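Local coordinates for protein fructose-bisphosphate aldolase (Thermus caldophilus, PDB 2FJK) that belongs to the class II fructose-bisphosphate aldolases, enzymes of the TIM-barrel clan, and holds 1,3-dihydroxyacetonephosphate in a pocket, at residues L6-K11 and Y17-F22; I250-D255 and E297-V302. All blocks are in the same frame, centred on the assembly; numbering follows the deposited sequence.

Interaction 1: L6-K11 and Y17-F22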
# COMPACT_ATOMS: atom_id res chain seq x y z
N LEU A 6 -18.73 -11.37 -7.60
CA LEU A 6 -19.86 -11.65 -8.48
C LEU A 6 -19.41 -12.66 -9.52
O LEU A 6 -20.11 -13.64 -9.79
CB LEU A 6 -20.36 -10.37 -9.15
CG LEU A 6 -21.44 -10.50 -10.23
CD1 LEU A 6 -22.63 -11.32 -9.73
CD2 LEU A 6 -21.89 -9.11 -10.67
N GLU A 7 -18.23 -12.43 -10.09
CA GLU A 7 -17.68 -13.34 -11.10
C GLU A 7 -17.32 -14.66 -10.42
O GLU A 7 -17.49 -15.73 -11.01
CB GLU A 7 -16.44 -12.72 -11.75
CG GLU A 7 -16.70 -11.39 -12.46
CD GLU A 7 -17.76 -11.47 -13.55
OE1 GLU A 7 -18.95 -11.66 -13.23
OE2 GLU A 7 -17.40 -11.33 -14.74
N ILE A 8 -16.83 -14.58 -9.19
CA ILE A 8 -16.50 -15.78 -8.44
C ILE A 8 -17.78 -16.60 -8.26
O ILE A 8 -17.83 -17.77 -8.61
CB ILE A 8 -16.00 -15.46 -7.01
CG1 ILE A 8 -14.74 -14.61 -7.05
CG2 ILE A 8 -15.75 -16.74 -6.25
CD1 ILE A 8 -14.14 -14.39 -5.68
N LEU A 9 -18.80 -15.94 -7.72
CA LEU A 9 -20.09 -16.57 -7.45
C LEU A 9 -20.89 -16.97 -8.69
O LEU A 9 -21.54 -18.01 -8.69
CB LEU A 9 -20.96 -15.66 -6.55
CG LEU A 9 -20.61 -15.47 -5.05
CD1 LEU A 9 -19.90 -16.71 -4.50
CD2 LEU A 9 -19.74 -14.24 -4.86
N ARG A 10 -20.86 -16.16 -9.74
CA ARG A 10 -21.59 -16.49 -10.96
C ARG A 10 -21.10 -17.82 -11.52
O ARG A 10 -21.90 -18.66 -11.92
CB ARG A 10 -21.40 -15.41 -12.03
CG ARG A 10 -22.33 -14.23 -11.88
CD ARG A 10 -22.09 -13.24 -12.99
NE ARG A 10 -23.07 -12.16 -12.96
CZ ARG A 10 -22.99 -11.06 -13.69
NH1 ARG A 10 -21.95 -10.88 -14.51
NH2 ARG A 10 -23.93 -10.13 -13.61
N LYS A 11 -19.78 -17.99 -11.53
CA LYS A 11 -19.18 -19.22 -12.02
C LYS A 11 -19.44 -20.37 -11.06
O LYS A 11 -19.48 -21.53 -11.46
CB LYS A 11 -17.67 -19.04 -12.23
CG LYS A 11 -17.32 -18.26 -13.50
CD LYS A 11 -15.82 -18.26 -13.79
CE LYS A 11 -15.53 -17.69 -15.17
NZ LYS A 11 -16.05 -16.30 -15.32
N TYR A 17 -21.11 -25.40 -7.77
CA TYR A 17 -20.19 -25.55 -6.65
C TYR A 17 -20.25 -24.26 -5.85
O TYR A 17 -20.63 -23.21 -6.37
CB TYR A 17 -18.76 -25.86 -7.14
CG TYR A 17 -18.02 -24.71 -7.78
CD1 TYR A 17 -17.50 -23.68 -7.00
CD2 TYR A 17 -17.81 -24.68 -9.16
CE1 TYR A 17 -16.79 -22.63 -7.58
CE2 TYR A 17 -17.10 -23.63 -9.75
CZ TYR A 17 -16.59 -22.61 -8.95
OH TYR A 17 -15.89 -21.58 -9.53
N GLY A 18 -19.90 -24.34 -4.57
CA GLY A 18 -19.95 -23.17 -3.72
C GLY A 18 -18.59 -22.63 -3.30
O GLY A 18 -17.62 -23.37 -3.17
N VAL A 19 -18.54 -21.32 -3.10
CA VAL A 19 -17.33 -20.65 -2.68
C VAL A 19 -17.48 -20.31 -1.21
O VAL A 19 -18.49 -19.75 -0.79
CB VAL A 19 -17.11 -19.36 -3.47
CG1 VAL A 19 -16.05 -18.51 -2.80
CG2 VAL A 19 -16.71 -19.70 -4.89
N GLY A 20 -16.46 -20.64 -0.42
CA GLY A 20 -16.53 -20.36 1.00
C GLY A 20 -16.20 -18.93 1.40
O GLY A 20 -15.27 -18.32 0.87
N ALA A 21 -17.00 -18.38 2.31
CA ALA A 21 -16.77 -17.04 2.83
C ALA A 21 -16.38 -17.36 4.27
O ALA A 21 -17.08 -18.12 4.95
CB ALA A 21 -18.05 -16.20 2.79
N PHE A 22 -15.26 -16.82 4.72
CA PHE A 22 -14.80 -17.09 6.07
C PHE A 22 -14.52 -15.82 6.85
O PHE A 22 -13.82 -14.92 6.38
CB PHE A 22 -13.54 -17.96 6.02
CG PHE A 22 -13.70 -19.22 5.22
CD1 PHE A 22 -13.58 -19.21 3.84
CD2 PHE A 22 -13.99 -20.42 5.86
CE1 PHE A 22 -13.74 -20.38 3.09
CE2 PHE A 22 -14.16 -21.60 5.13
CZ PHE A 22 -14.03 -21.58 3.74
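Val-19 presents its side chain to the 6-11 part of helix 6-14 and meets Ile-8 and Leu-9. Val-19 CB lies 4.0 Å from CD1 of Leu-9 and 4.1 Å from CG2 of Ile-8. Beyond CB the side chain forks. Val-19 CG1 stands anti to the backbone N (chi1 166°) and comes within 3.9 Å of Ile-8 CG2, while Val-19 CG2 approaches the same Ile-8 CG2 methyl to 3.4 Å, tighter than usual for two carbons. A single isoleucine methyl thus touches both branches, and Ile-8 and Val-19 cross at roughly a right angle. The beta-branched Val-19 and Ile-8 suit this buried seam because their branches start at CB, close to the backbone. Leu-9 starts out pointing away from the strand, and its longer chain brings CD1 back to Val-19. At the other end, Tyr-17 reaches the helix with its ring: Tyr-17 CE2 is 3.6 Å from the carbonyl O of Lys-11, which approaches obliquely, and Tyr-17 OH is 4.1 Å from Lys-11 CB. No hydrogen bond joins the two segments, and the exposed lysine leads its amino end away. Leu-9 also packs on Ile-45 and Lys-249, in the two strands flanking 19-23, and on Pro-204, just before strand 205-207. A short helix ahead of strand 19-23, laid over the N-terminal ends of the strands, is consistent with the closed floor of a TIM barrel.

Interaction 2: I250-D255 and E297-V302. With 13P (1,3-dihydroxyacetonephosphate), chain E.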
# COMPACT_ATOMS: atom_id res chain seq x y z
N ILE A 250 -21.16 -19.67 0.75
CA ILE A 250 -21.44 -20.23 2.06
C ILE A 250 -20.55 -19.62 3.13
O ILE A 250 -19.32 -19.68 3.06
CB ILE A 250 -21.26 -21.75 2.04
CG1 ILE A 250 -21.97 -22.33 0.81
CG2 ILE A 250 -21.83 -22.36 3.29
CD1 ILE A 250 -21.72 -23.80 0.60
N ASN A 251 -21.18 -19.04 4.15
CA ASN A 251 -20.46 -18.41 5.24
C ASN A 251 -20.16 -19.37 6.39
O ASN A 251 -21.03 -20.15 6.81
CB ASN A 251 -21.26 -17.23 5.76
CG ASN A 251 -20.86 -15.91 5.12
OD1 ASN A 251 -20.12 -15.12 5.71
ND2 ASN A 251 -21.34 -15.68 3.90
N THR A 252 -18.94 -19.31 6.90
CA THR A 252 -18.49 -20.14 8.02
C THR A 252 -17.74 -19.28 9.03
O THR A 252 -16.76 -18.62 8.68
CB THR A 252 -17.52 -21.25 7.56
OG1 THR A 252 -18.13 -22.01 6.51
CG2 THR A 252 -17.17 -22.19 8.72
N ASP A 253 -18.19 -19.30 10.28
CA ASP A 253 -17.57 -18.50 11.32
C ASP A 253 -17.37 -19.30 12.61
O ASP A 253 -16.24 -19.48 13.06
CB ASP A 253 -18.44 -17.26 11.57
CG ASP A 253 -17.86 -16.31 12.60
OD1 ASP A 253 -16.71 -16.53 13.04
OD2 ASP A 253 -18.55 -15.34 12.95
N THR A 254 -18.47 -19.77 13.19
CA THR A 254 -18.43 -20.57 14.41
C THR A 254 -17.40 -21.72 14.37
O THR A 254 -16.63 -21.90 15.31
CB THR A 254 -19.82 -21.19 14.72
OG1 THR A 254 -20.76 -20.16 15.05
CG2 THR A 254 -19.73 -22.18 15.87
N ASP A 255 -17.40 -22.49 13.29
CA ASP A 255 -16.48 -23.61 13.17
C ASP A 255 -15.03 -23.18 13.39
O ASP A 255 -14.27 -23.87 14.07
CB ASP A 255 -16.59 -24.29 11.79
CG ASP A 255 -17.89 -25.10 11.63
OD1 ASP A 255 -18.48 -25.52 12.64
OD2 ASP A 255 -18.30 -25.32 10.47
N GLU A 297 -13.45 -28.47 0.50
CA GLU A 297 -13.67 -29.79 -0.09
C GLU A 297 -15.17 -30.05 -0.17
O GLU A 297 -15.67 -30.59 -1.14
CB GLU A 297 -13.06 -30.90 0.74
CG GLU A 297 -11.56 -30.99 0.72
CD GLU A 297 -11.06 -32.26 1.38
OE1 GLU A 297 -11.39 -32.47 2.57
OE2 GLU A 297 -10.36 -33.05 0.72
N LEU A 298 -15.88 -29.68 0.89
CA LEU A 298 -17.32 -29.87 0.95
C LEU A 298 -18.03 -28.95 -0.04
O LEU A 298 -19.04 -29.33 -0.63
CB LEU A 298 -17.81 -29.58 2.37
CG LEU A 298 -19.32 -29.61 2.63
CD1 LEU A 298 -19.88 -30.99 2.30
CD2 LEU A 298 -19.58 -29.24 4.09
N PHE A 299 -17.48 -27.76 -0.25
CA PHE A 299 -18.07 -26.79 -1.16
C PHE A 299 -17.78 -27.04 -2.63
O PHE A 299 -18.48 -26.53 -3.50
CB PHE A 299 -17.62 -25.37 -0.79
CG PHE A 299 -18.03 -24.92 0.60
CD1 PHE A 299 -19.02 -25.60 1.30
CD2 PHE A 299 -17.44 -23.80 1.18
CE1 PHE A 299 -19.42 -25.17 2.57
CE2 PHE A 299 -17.84 -23.36 2.45
CZ PHE A 299 -18.83 -24.04 3.14
N GLY A 300 -16.75 -27.84 -2.91
CA GLY A 300 -16.42 -28.12 -4.30
C GLY A 300 -15.66 -27.00 -4.99
O GLY A 300 -15.69 -26.90 -6.22
N SER A 301 -14.98 -26.16 -4.22
CA SER A 301 -14.21 -25.06 -4.79
C SER A 301 -12.74 -25.45 -4.96
O SER A 301 -11.92 -24.64 -5.40
CB SER A 301 -14.29 -23.83 -3.88
OG SER A 301 -13.60 -24.08 -2.67
N VAL A 302 -12.40 -26.68 -4.60
CA VAL A 302 -11.02 -27.13 -4.74
C VAL A 302 -10.64 -27.13 -6.22
O VAL A 302 -11.26 -27.82 -7.02
CB VAL A 302 -10.83 -28.54 -4.17
CG1 VAL A 302 -9.38 -28.98 -4.32
CG2 VAL A 302 -11.23 -28.56 -2.69
P 13P E . -21.98 -19.34 11.76
O1P 13P E . -22.07 -18.87 13.29
O2P 13P E . -23.00 -20.55 11.60
O3P 13P E . -20.53 -19.84 11.47
O1 13P E . -22.36 -18.10 10.82
C1 13P E . -21.70 -17.97 9.56
C2 13P E . -22.46 -16.90 8.82
O2 13P E . -23.69 -16.99 8.72
C3 13P E . -21.74 -15.71 8.20
O3 13P E . -22.67 -14.78 7.66
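The pocket for 1,3-dihydroxyacetonephosphate lies at the C-terminal end of strand 247-252, and on the same strand Ile-250 packs against Phe-299, at the end of helix 277-299. The two side chains come from opposite directions. CD1 of Ile-250 sits over one face of the Phe-299 ring, 3.6 Å from its centroid and 26° off the normal, a CH-pi contact displaced toward Phe-299 CD1 and CE1. With CG1 anti to the carbonyl carbon (chi1 -47°), that branch of Ile-250 carries CD1 over the ring, and Ile-250 CG2, on the other branch, comes to 3.4 Å from Phe-299 CZ, at the rim. The wide, flat ring of Phe-299 suits this buried place between the strand and helix 236-244, where it also touches Ile-239. Farther along, Thr-252 OG1 lies at the ring edge, near its plane and 4.0 Å from Phe-299 CZ; its hydrogen bond is with Arg-295 NE of the same helix. In this TIM barrel, alternate residues of the strand face outward to the surrounding helices, as Ile-250 and Thr-252 do, while Asn-251 between them belongs to the ligand pocket. The phosphate lies at the start of helix 254-270. The amide N atoms of Asp-253 and Thr-254 each donate to O3P at 2.7 Å, and Thr-254 OG1 gives O1P a short bond of 2.5 Å. The helix N-terminus would probably add favourable electrostatics. Asp-253 directs OD2 to Arg-257 in a salt bridge. After Phe-299 the helix ends at Gly-300, whose positive phi (78°) suits a residue without a side chain.

Overall arrangement
The centres of interactions 1 and 2 lie about 10 Å apart, on neighbouring parallel strands, 19-23 and 247-252, of one sheet. Interaction 1 closes before interaction 2 opens, yet the fold brings residues 17-22 beside 297-302, near the C-terminus. Two probable backbone hydrogen bonds tie them directly: Ala-21 N to Ile-250 O, and Gly-18 N to Phe-299 O, the latter linking the end of helix 277-299 to the approach of strand 19-23. Interaction 1 packs the N-terminal helix at the start of strand 19-23, whereas interaction 2 runs from the helical wall to the ligand pocket at the C-terminal end of strand 247-252.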